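Local coordinates for chaperone SycD (Chlamydia pneumoniae, PDB 4NRH), which probably acts as a type III secretion chaperone of the LcrH/SycD family, and binds the secretion protein CopN in a complex linked to translocator secretion, at residues 95-100 / 114-119; 123-128 / 155-160; 46-51 / 88-93. All coordinates share one frame; numbering follows the deposited sequence.

Interaction 1: residues 95-100 / 114-119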
loop_
_atom_site.group_PDB
_atom_site.type_symbol
_atom_site.label_atom_id
_atom_site.label_comp_id
_atom_site.label_asym_id
_atom_site.label_seq_id
_atom_site.Cartn_x
_atom_site.Cartn_y
_atom_site.Cartn_z
ATOM N N LYS D 95 -22.054 15.462 5.205
ATOM C CA LYS D 95 -21.967 15.310 6.654
ATOM C C LYS D 95 -20.651 14.658 7.078
ATOM O O LYS D 95 -20.228 14.799 8.224
ATOM C CB LYS D 95 -23.158 14.510 7.190
ATOM C CG LYS D 95 -23.130 13.024 6.892
ATOM C CD LYS D 95 -24.351 12.346 7.496
ATOM C CE LYS D 95 -24.313 10.840 7.299
ATOM N NZ LYS D 95 -25.511 10.178 7.889
ATOM N N PHE D 96 -20.008 13.946 6.157
ATOM C CA PHE D 96 -18.693 13.371 6.434
ATOM C C PHE D 96 -17.665 14.486 6.592
ATOM O O PHE D 96 -16.901 14.511 7.555
ATOM C CB PHE D 96 -18.253 12.412 5.323
ATOM C CG PHE D 96 -19.053 11.139 5.251
ATOM C CD1 PHE D 96 -20.011 10.840 6.208
ATOM C CD2 PHE D 96 -18.833 10.231 4.226
ATOM C CE1 PHE D 96 -20.742 9.669 6.137
ATOM C CE2 PHE D 96 -19.562 9.057 4.150
ATOM C CZ PHE D 96 -20.516 8.776 5.107
ATOM N N TRP D 97 -17.661 15.408 5.635
ATOM C CA TRP D 97 -16.781 16.570 5.677
ATOM C C TRP D 97 -17.092 17.488 6.856
ATOM O O TRP D 97 -16.187 18.057 7.466
ATOM C CB TRP D 97 -16.888 17.361 4.373
ATOM C CG TRP D 97 -16.155 16.756 3.218
ATOM C CD1 TRP D 97 -16.689 16.014 2.204
ATOM C CD2 TRP D 97 -14.756 16.867 2.940
ATOM N NE1 TRP D 97 -15.705 15.647 1.318
ATOM C CE2 TRP D 97 -14.508 16.158 1.749
ATOM C CE3 TRP D 97 -13.685 17.493 3.587
ATOM C CZ2 TRP D 97 -13.237 16.062 1.188
ATOM C CZ3 TRP D 97 -12.424 17.393 3.031
ATOM C CH2 TRP D 97 -12.209 16.681 1.845
ATOM N N PHE D 98 -18.377 17.634 7.167
ATOM C CA PHE D 98 -18.810 18.542 8.223
ATOM C C PHE D 98 -18.347 18.034 9.583
ATOM O O PHE D 98 -17.830 18.796 10.400
ATOM C CB PHE D 98 -20.332 18.703 8.206
ATOM C CG PHE D 98 -20.812 20.020 8.755
ATOM C CD1 PHE D 98 -19.915 20.953 9.250
ATOM C CD2 PHE D 98 -22.163 20.321 8.777
ATOM C CE1 PHE D 98 -20.357 22.163 9.754
ATOM C CE2 PHE D 98 -22.612 21.530 9.281
ATOM C CZ PHE D 98 -21.707 22.450 9.769
ATOM N N SER D 99 -18.538 16.740 9.818
ATOM C CA SER D 99 -18.106 16.118 11.061
ATOM C C SER D 99 -16.584 16.085 11.157
ATOM O O SER D 99 -16.021 16.175 12.248
ATOM C CB SER D 99 -18.677 14.704 11.176
ATOM O OG SER D 99 -20.091 14.735 11.287
ATOM N N LEU D 100 -15.922 15.953 10.011
ATOM C CA LEU D 100 -14.466 16.014 9.961
ATOM C C LEU D 100 -14.000 17.416 10.338
ATOM O O LEU D 100 -13.043 17.584 11.093
ATOM C CB LEU D 100 -13.949 15.632 8.572
ATOM C CG LEU D 100 -12.451 15.828 8.319
ATOM C CD1 LEU D 100 -11.620 15.092 9.363
ATOM C CD2 LEU D 100 -12.074 15.382 6.914
ATOM N N LEU D 114 -10.969 24.490 8.238
ATOM C CA LEU D 114 -11.480 25.430 7.245
ATOM C C LEU D 114 -11.729 24.758 5.899
ATOM O O LEU D 114 -12.759 24.985 5.265
ATOM C CB LEU D 114 -10.504 26.595 7.071
ATOM C CG LEU D 114 -10.549 27.679 8.146
ATOM C CD1 LEU D 114 -9.287 28.523 8.108
ATOM C CD2 LEU D 114 -11.783 28.543 7.958
ATOM N N HIS D 115 -10.776 23.937 5.467
ATOM C CA HIS D 115 -10.892 23.218 4.204
ATOM C C HIS D 115 -12.102 22.288 4.188
ATOM O O HIS D 115 -12.835 22.232 3.201
ATOM C CB HIS D 115 -9.619 22.418 3.923
ATOM C CG HIS D 115 -9.716 21.538 2.718
ATOM N ND1 HIS D 115 -9.741 20.160 2.800
ATOM C CD2 HIS D 115 -9.801 21.834 1.399
ATOM C CE1 HIS D 115 -9.833 19.650 1.587
ATOM N NE2 HIS D 115 -9.870 20.646 0.716
ATOM N N ALA D 116 -12.304 21.564 5.284
ATOM C CA ALA D 116 -13.418 20.627 5.392
ATOM C C ALA D 116 -14.756 21.360 5.375
ATOM O O ALA D 116 -15.712 20.911 4.739
ATOM C CB ALA D 116 -13.284 19.788 6.655
ATOM N N TYR D 117 -14.819 22.486 6.082
ATOM C CA TYR D 117 -16.007 23.336 6.076
ATOM C C TYR D 117 -16.294 23.875 4.677
ATOM O O TYR D 117 -17.448 23.943 4.251
ATOM C CB TYR D 117 -15.844 24.499 7.057
ATOM C CG TYR D 117 -15.944 24.108 8.514
ATOM C CD1 TYR D 117 -16.758 23.059 8.920
ATOM C CD2 TYR D 117 -15.231 24.798 9.486
ATOM C CE1 TYR D 117 -16.855 22.703 10.253
ATOM C CE2 TYR D 117 -15.321 24.450 10.820
ATOM C CZ TYR D 117 -16.133 23.404 11.199
ATOM O OH TYR D 117 -16.221 23.059 12.527
ATOM N N GLY D 118 -15.235 24.260 3.972
ATOM C CA GLY D 118 -15.357 24.790 2.626
ATOM C C GLY D 118 -15.916 23.776 1.647
ATOM O O GLY D 118 -16.727 24.114 0.786
ATOM N N VAL D 119 -15.479 22.527 1.781
ATOM C CA VAL D 119 -15.981 21.450 0.936
ATOM C C VAL D 119 -17.451 21.172 1.244
ATOM O O VAL D 119 -18.256 20.957 0.337
ATOM C CB VAL D 119 -15.162 20.159 1.121
ATOM C CG1 VAL D 119 -15.825 18.998 0.399
ATOM C CG2 VAL D 119 -13.741 20.359 0.617
#
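H115 opens the contact with its imidazole beside the six-membered ring of W97. Its CE1 lies 3.7 Å from W97 CZ3. The two ring planes stand at 81°, but the approach is oblique. H115 CG is anti to the backbone N (chi1 174°), and this swings the ring out to the far rim of the indole. H115 NE2 also makes a weak hydrogen bond to the backbone O of Y38.

A116 comes next and is the point of close backbone approach. Its CA is 5.3 Å from the CA of W97. The methyl group CB sits in the plane of the indole, at its edge, and lies 3.5 Å from W97 O. The axes of the two segments pass 7.9 Å apart at their closest.

Y117 meets F98 rim to rim. Y117 CE1 approaches the edge of the F98 ring, 3.6 Å from F98 CE1, with the planes nearly perpendicular. Neither ring covers the other's face. Y117 OH is hydrogen-bonded to H105 ND1.

V119 ends the series with a CH-pi contact. Its CG1 stands over the five-membered ring of W97, 3.4 Å from W97 CE2 and almost on the ring normal. The indole is also held at its nitrogen, since W97 NE1 donates to P91 O. Both contacts limit how the indole can turn.

The two segments run nearly antiparallel, at 155°. They lie on helices 94-106 and 110-123, the helical hairpin of a tetratricopeptide repeat. Helix 76-89 packs against W97 and L100 through V87 and F83. Helix 129-140 meets F98 through Y133 and Y117 through C137.

Interaction 2: residues 123-128 / 155-160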
loop_
_atom_site.group_PDB
_atom_site.type_symbol
_atom_site.label_atom_id
_atom_site.label_comp_id
_atom_site.label_asym_id
_atom_site.label_seq_id
_atom_site.Cartn_x
_atom_site.Cartn_y
_atom_site.Cartn_z
ATOM N N LEU D 123 -20.661 21.138 -1.360
ATOM C CA LEU D 123 -21.548 19.986 -1.476
ATOM C C LEU D 123 -22.967 20.315 -1.014
ATOM O O LEU D 123 -23.922 19.627 -1.375
ATOM C CB LEU D 123 -20.995 18.810 -0.669
ATOM C CG LEU D 123 -19.623 18.278 -1.089
ATOM C CD1 LEU D 123 -19.148 17.200 -0.123
ATOM C CD2 LEU D 123 -19.652 17.749 -2.517
ATOM N N ARG D 124 -23.094 21.369 -0.213
ATOM C CA ARG D 124 -24.358 21.695 0.438
ATOM C C ARG D 124 -24.576 23.207 0.423
ATOM O O ARG D 124 -24.493 23.866 1.460
ATOM C CB ARG D 124 -24.364 21.161 1.871
ATOM C CG ARG D 124 -25.738 20.939 2.471
ATOM C CD ARG D 124 -25.641 20.841 3.986
ATOM N NE ARG D 124 -25.093 19.567 4.438
ATOM C CZ ARG D 124 -24.747 19.311 5.696
ATOM N NH1 ARG D 124 -24.887 20.246 6.626
ATOM N NH2 ARG D 124 -24.256 18.124 6.023
ATOM N N ASP D 125 -24.846 23.744 -0.764
ATOM C CA ASP D 125 -24.871 25.189 -0.995
ATOM C C ASP D 125 -25.876 25.965 -0.138
ATOM O O ASP D 125 -25.613 27.104 0.247
ATOM C CB ASP D 125 -25.159 25.466 -2.475
ATOM C CG ASP D 125 -24.839 26.894 -2.873
ATOM O OD1 ASP D 125 -24.027 27.539 -2.176
ATOM O OD2 ASP D 125 -25.402 27.371 -3.880
ATOM N N LYS D 126 -27.020 25.358 0.156
ATOM C CA LYS D 126 -28.090 26.066 0.858
ATOM C C LYS D 126 -27.815 26.268 2.347
ATOM O O LYS D 126 -28.408 27.142 2.978
ATOM C CB LYS D 126 -29.418 25.325 0.679
ATOM C CG LYS D 126 -29.926 25.301 -0.755
ATOM C CD LYS D 126 -31.209 24.494 -0.875
ATOM C CE LYS D 126 -31.715 24.469 -2.308
ATOM N NZ LYS D 126 -32.894 23.572 -2.470
ATOM N N ASP D 127 -26.919 25.459 2.904
ATOM C CA ASP D 127 -26.631 25.496 4.336
ATOM C C ASP D 127 -25.716 26.666 4.700
ATOM O O ASP D 127 -24.600 26.767 4.191
ATOM C CB ASP D 127 -25.994 24.176 4.774
ATOM C CG ASP D 127 -26.070 23.947 6.272
ATOM O OD1 ASP D 127 -26.430 24.885 7.011
ATOM O OD2 ASP D 127 -25.759 22.822 6.715
ATOM N N PRO D 128 -26.190 27.557 5.586
ATOM C CA PRO D 128 -25.383 28.686 6.067
ATOM C C PRO D 128 -24.334 28.285 7.105
ATOM O O PRO D 128 -23.316 28.964 7.236
ATOM C CB PRO D 128 -26.427 29.615 6.694
ATOM C CG PRO D 128 -27.523 28.702 7.121
ATOM C CD PRO D 128 -27.580 27.631 6.070
ATOM N N TRP D 155 -24.947 34.637 6.080
ATOM C CA TRP D 155 -26.055 35.581 6.200
ATOM C C TRP D 155 -27.058 35.464 5.054
ATOM O O TRP D 155 -28.267 35.426 5.283
ATOM C CB TRP D 155 -25.518 37.012 6.271
ATOM C CG TRP D 155 -26.585 38.058 6.195
ATOM C CD1 TRP D 155 -26.799 38.935 5.172
ATOM C CD2 TRP D 155 -27.587 38.337 7.179
ATOM N NE1 TRP D 155 -27.871 39.746 5.459
ATOM C CE2 TRP D 155 -28.373 39.399 6.685
ATOM C CE3 TRP D 155 -27.896 37.795 8.430
ATOM C CZ2 TRP D 155 -29.447 39.926 7.398
ATOM C CZ3 TRP D 155 -28.963 38.321 9.136
ATOM C CH2 TRP D 155 -29.726 39.376 8.618
ATOM N N VAL D 156 -26.549 35.426 3.826
ATOM C CA VAL D 156 -27.390 35.319 2.637
ATOM C C VAL D 156 -28.251 34.059 2.688
ATOM O O VAL D 156 -29.444 34.092 2.380
ATOM C CB VAL D 156 -26.537 35.310 1.349
ATOM C CG1 VAL D 156 -27.370 34.881 0.151
ATOM C CG2 VAL D 156 -25.925 36.683 1.111
ATOM N N ARG D 157 -27.635 32.954 3.093
ATOM C CA ARG D 157 -28.316 31.667 3.159
ATOM C C ARG D 157 -29.200 31.532 4.398
ATOM O O ARG D 157 -30.122 30.715 4.421
ATOM C CB ARG D 157 -27.288 30.535 3.125
ATOM C CG ARG D 157 -26.597 30.376 1.781
ATOM C CD ARG D 157 -25.195 29.811 1.940
ATOM N NE ARG D 157 -24.535 29.615 0.651
ATOM C CZ ARG D 157 -23.928 30.579 -0.033
ATOM N NH1 ARG D 157 -23.892 31.815 0.445
ATOM N NH2 ARG D 157 -23.356 30.308 -1.198
ATOM N N ALA D 158 -28.920 32.331 5.423
ATOM C CA ALA D 158 -29.635 32.225 6.694
ATOM C C ALA D 158 -30.950 33.001 6.706
ATOM O O ALA D 158 -31.964 32.506 7.197
ATOM C CB ALA D 158 -28.747 32.696 7.837
ATOM N N GLN D 159 -30.930 34.218 6.169
ATOM C CA GLN D 159 -32.107 35.082 6.201
ATOM C C GLN D 159 -33.251 34.538 5.348
ATOM O O GLN D 159 -33.050 33.648 4.519
ATOM C CB GLN D 159 -31.746 36.496 5.740
ATOM C CG GLN D 159 -31.250 36.580 4.307
ATOM C CD GLN D 159 -30.852 37.990 3.913
ATOM O OE1 GLN D 159 -30.949 38.920 4.713
ATOM N NE2 GLN D 159 -30.406 38.155 2.673
ATOM N N HIS D 160 -34.450 35.064 5.598
ATOM C CA HIS D 160 -35.669 34.758 4.841
ATOM C C HIS D 160 -36.220 33.350 5.084
ATOM O O HIS D 160 -37.405 33.104 4.867
ATOM C CB HIS D 160 -35.439 34.973 3.341
ATOM C CG HIS D 160 -34.842 36.304 3.008
ATOM N ND1 HIS D 160 -33.901 36.470 2.014
ATOM C CD2 HIS D 160 -35.047 37.531 3.539
ATOM C CE1 HIS D 160 -33.556 37.743 1.946
ATOM N NE2 HIS D 160 -34.237 38.409 2.861
HETATM O O HOH W 1 -30.286 29.168 1.941
#
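R157 lays the CB of its side chain against the ring of P128, with the two CB atoms 3.8 Å apart. The ring also reaches A158, whose CB is 4.0 Å from P128 CB. From this apolar base the R157 chain runs extended from CG to NE across the loop. Its CD passes 3.2 Å from D125 O.

The guanidinium then grips D125 side-on with two nitrogens. R157 NE donates to the backbone O of D125 at 2.8 Å, and the donor lies nearly in line with the C=O bond. R157 NH2 donates to D125 OD1 at 3.0 Å in a straighter bond of 163°, which is also a salt bridge. It meets the syn side of the carboxylate, somewhat out of its plane. Carboxylate and guanidinium planes are turned 64° apart. A chi1 of -165° turns the D125 carboxylate away from its own N, and OD1 then meets the same arginine as the residue's carbonyl. R157 NH1 donates to M153 O within its own helix.

A water joins the backbones as well, donating to K126 O and to R157 O.

The contact joins the loop between helices 110-123 and 129-140 to the C-terminal end of helix 147-158. The loop forms a type I turn from R124 to D127. R124 NH1 and D127 OD2 form a salt bridge at 2.7 Å within it. D127 OD1 caps Y129 N at the start of helix 129-140.

All three nitrogens of the R157 guanidinium thus have acceptors. One arginine ties a backbone carbonyl and a carboxylate of the turn together, and its charge is probably balanced by D125.

Interaction 3: residues 46-51 / 88-93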
loop_
_atom_site.group_PDB
_atom_site.type_symbol
_atom_site.label_atom_id
_atom_site.label_comp_id
_atom_site.label_asym_id
_atom_site.label_seq_id
_atom_site.Cartn_x
_atom_site.Cartn_y
_atom_site.Cartn_z
ATOM N N LEU D 46 -16.015 9.803 -12.343
ATOM C CA LEU D 46 -15.179 8.798 -11.694
ATOM C C LEU D 46 -15.941 8.090 -10.581
ATOM O O LEU D 46 -16.624 8.730 -9.780
ATOM C CB LEU D 46 -13.908 9.437 -11.130
ATOM C CG LEU D 46 -12.671 9.465 -12.026
ATOM C CD1 LEU D 46 -11.516 10.147 -11.310
ATOM C CD2 LEU D 46 -12.281 8.058 -12.454
ATOM N N ASP D 47 -15.829 6.767 -10.539
ATOM C CA ASP D 47 -16.400 5.989 -9.447
ATOM C C ASP D 47 -15.706 6.301 -8.130
ATOM O O ASP D 47 -14.484 6.440 -8.082
ATOM C CB ASP D 47 -16.308 4.489 -9.743
ATOM C CG ASP D 47 -17.315 4.035 -10.779
ATOM O OD1 ASP D 47 -18.220 4.828 -11.116
ATOM O OD2 ASP D 47 -17.204 2.886 -11.254
ATOM N N THR D 48 -16.488 6.409 -7.063
ATOM C CA THR D 48 -15.926 6.548 -5.726
ATOM C C THR D 48 -15.332 5.215 -5.293
ATOM O O THR D 48 -15.635 4.175 -5.880
ATOM C CB THR D 48 -16.984 6.996 -4.704
ATOM O OG1 THR D 48 -17.988 5.981 -4.581
ATOM C CG2 THR D 48 -17.636 8.303 -5.138
ATOM N N TYR D 49 -14.488 5.238 -4.268
ATOM C CA TYR D 49 -13.892 4.005 -3.764
ATOM C C TYR D 49 -14.913 3.161 -3.008
ATOM O O TYR D 49 -14.738 1.951 -2.867
ATOM C CB TYR D 49 -12.672 4.313 -2.894
ATOM C CG TYR D 49 -11.453 4.636 -3.730
ATOM C CD1 TYR D 49 -10.898 3.682 -4.571
ATOM C CD2 TYR D 49 -10.870 5.895 -3.694
ATOM C CE1 TYR D 49 -9.793 3.967 -5.348
ATOM C CE2 TYR D 49 -9.762 6.191 -4.467
ATOM C CZ TYR D 49 -9.228 5.222 -5.293
ATOM O OH TYR D 49 -8.125 5.506 -6.063
ATOM N N GLN D 50 -15.970 3.800 -2.512
ATOM C CA GLN D 50 -17.099 3.063 -1.958
ATOM C C GLN D 50 -17.683 2.160 -3.038
ATOM O O GLN D 50 -17.958 0.981 -2.808
ATOM C CB GLN D 50 -18.175 4.011 -1.428
ATOM C CG GLN D 50 -19.524 3.336 -1.242
ATOM C CD GLN D 50 -20.616 4.290 -0.803
ATOM O OE1 GLN D 50 -20.459 5.508 -0.872
ATOM N NE2 GLN D 50 -21.734 3.736 -0.350
ATOM N N LYS D 51 -17.865 2.737 -4.222
ATOM C CA LYS D 51 -18.375 2.013 -5.379
ATOM C C LYS D 51 -17.417 0.904 -5.801
ATOM O O LYS D 51 -17.821 -0.248 -5.971
ATOM C CB LYS D 51 -18.608 2.980 -6.542
ATOM C CG LYS D 51 -18.908 2.310 -7.870
ATOM C CD LYS D 51 -20.286 1.675 -7.869
ATOM C CE LYS D 51 -20.716 1.301 -9.277
ATOM N NZ LYS D 51 -22.102 0.759 -9.311
ATOM N N PHE D 88 -12.591 9.424 2.218
ATOM C CA PHE D 88 -11.824 8.678 1.227
ATOM C C PHE D 88 -12.727 7.764 0.402
ATOM O O PHE D 88 -12.570 7.653 -0.813
ATOM C CB PHE D 88 -10.720 7.862 1.911
ATOM C CG PHE D 88 -10.075 6.836 1.019
ATOM C CD1 PHE D 88 -9.035 7.190 0.176
ATOM C CD2 PHE D 88 -10.492 5.514 1.042
ATOM C CE1 PHE D 88 -8.436 6.249 -0.642
ATOM C CE2 PHE D 88 -9.897 4.569 0.227
ATOM C CZ PHE D 88 -8.867 4.937 -0.615
ATOM N N PHE D 89 -13.670 7.112 1.073
ATOM C CA PHE D 89 -14.584 6.186 0.413
ATOM C C PHE D 89 -15.661 6.907 -0.395
ATOM O O PHE D 89 -15.972 6.510 -1.518
ATOM C CB PHE D 89 -15.229 5.259 1.445
ATOM C CG PHE D 89 -14.305 4.194 1.957
ATOM C CD1 PHE D 89 -13.535 3.449 1.078
ATOM C CD2 PHE D 89 -14.196 3.942 3.315
ATOM C CE1 PHE D 89 -12.678 2.470 1.543
ATOM C CE2 PHE D 89 -13.340 2.965 3.785
ATOM C CZ PHE D 89 -12.580 2.228 2.898
ATOM N N ASN D 90 -16.231 7.962 0.178
ATOM C CA ASN D 90 -17.249 8.743 -0.514
ATOM C C ASN D 90 -17.174 10.211 -0.106
ATOM O O ASN D 90 -17.792 10.618 0.877
ATOM C CB ASN D 90 -18.646 8.180 -0.226
ATOM C CG ASN D 90 -19.717 8.754 -1.144
ATOM O OD1 ASN D 90 -19.548 9.820 -1.737
ATOM N ND2 ASN D 90 -20.836 8.044 -1.257
ATOM N N PRO D 91 -16.414 11.011 -0.869
ATOM C CA PRO D 91 -16.183 12.428 -0.568
ATOM C C PRO D 91 -17.348 13.336 -0.954
ATOM O O PRO D 91 -17.233 14.555 -0.828
ATOM C CB PRO D 91 -14.950 12.761 -1.409
ATOM C CG PRO D 91 -15.058 11.853 -2.581
ATOM C CD PRO D 91 -15.675 10.576 -2.068
ATOM N N PHE D 92 -18.452 12.755 -1.415
ATOM C CA PHE D 92 -19.605 13.548 -1.830
ATOM C C PHE D 92 -20.703 13.566 -0.773
ATOM O O PHE D 92 -21.772 14.136 -0.988
ATOM C CB PHE D 92 -20.157 13.030 -3.161
ATOM C CG PHE D 92 -19.165 13.085 -4.286
ATOM C CD1 PHE D 92 -18.909 14.278 -4.941
ATOM C CD2 PHE D 92 -18.485 11.947 -4.687
ATOM C CE1 PHE D 92 -17.995 14.336 -5.975
ATOM C CE2 PHE D 92 -17.570 11.998 -5.722
ATOM C CZ PHE D 92 -17.325 13.195 -6.366
ATOM N N VAL D 93 -20.436 12.944 0.371
ATOM C CA VAL D 93 -21.362 13.001 1.494
ATOM C C VAL D 93 -20.978 14.166 2.399
ATOM O O VAL D 93 -19.945 14.128 3.068
ATOM C CB VAL D 93 -21.370 11.694 2.300
ATOM C CG1 VAL D 93 -22.407 11.765 3.413
ATOM C CG2 VAL D 93 -21.642 10.508 1.385
HETATM O O HOH W 2 -13.654 7.933 -3.608
#
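Two direct hydrogen bonds join Q50 to F89, the last residue of helix 76-89, and to N90 just after it. Q50 N donates to F89 O at 2.9 Å, from a position tilted out of the carbonyl plane. N90 ND2 donates to Q50 OE1 at 2.6 Å, nearly in line with the side-chain C=O. This bond is short, and bent at the hydrogen. The two amide planes are 55° apart. With chi1 at 162° and the rest of its chain extended, Q50 carries OE1 out to N90. Q50 NE2 donates to I55 O. One water adds a bridge, accepting from Y49 N and donating to F88 O.

Each segment also has a local side-chain to backbone bond. T48 is the N-cap of helix 49-52, with K51 N donating to T48 OG1. N90 OD1 accepts from F92 N, an Asx turn just after helix 76-89. The contact thus sets the start of one short helix against the end of a long one, and helix 57-72 flanks it through L60, which touches Q50, F89 and N90.

Y49 makes the aromatic contact, with F88. The two rings are near parallel, with planes at 7°, but are slid apart, with centroids at 4.9 Å. They touch through Y49 CD2 and F88 CZ, 3.8 Å apart.

Aliphatic carbons also meet ring edges. T48 CG2 lies in the plane of the F92 ring, 3.7 Å from F92 CE2. Y49 CB comes to the edge of F89, 4.2 Å from F89 CD1. S278 of the CopN chain packs on both Y49 and F88.

Along the chain the three contacts come in series: interaction 3, then interaction 1, then interaction 2. Interaction 1 lies near the centre of the chain, about 15 Å from each of the others between centres, while interactions 2 and 3 are about 25 Å apart. Helix 76-89 of interaction 3 is followed by helix 94-106 of interaction 1, and helix 110-123 leads into the loop of interaction 2. Neighbours touch directly: F96 packs on the N90 carbonyl, and F98 packs on R124. L123 also reaches P91 and F92. The contacts thus follow the order of successive helices through the all-helical fold. Of the three, interaction 3 is the one that meets CopN.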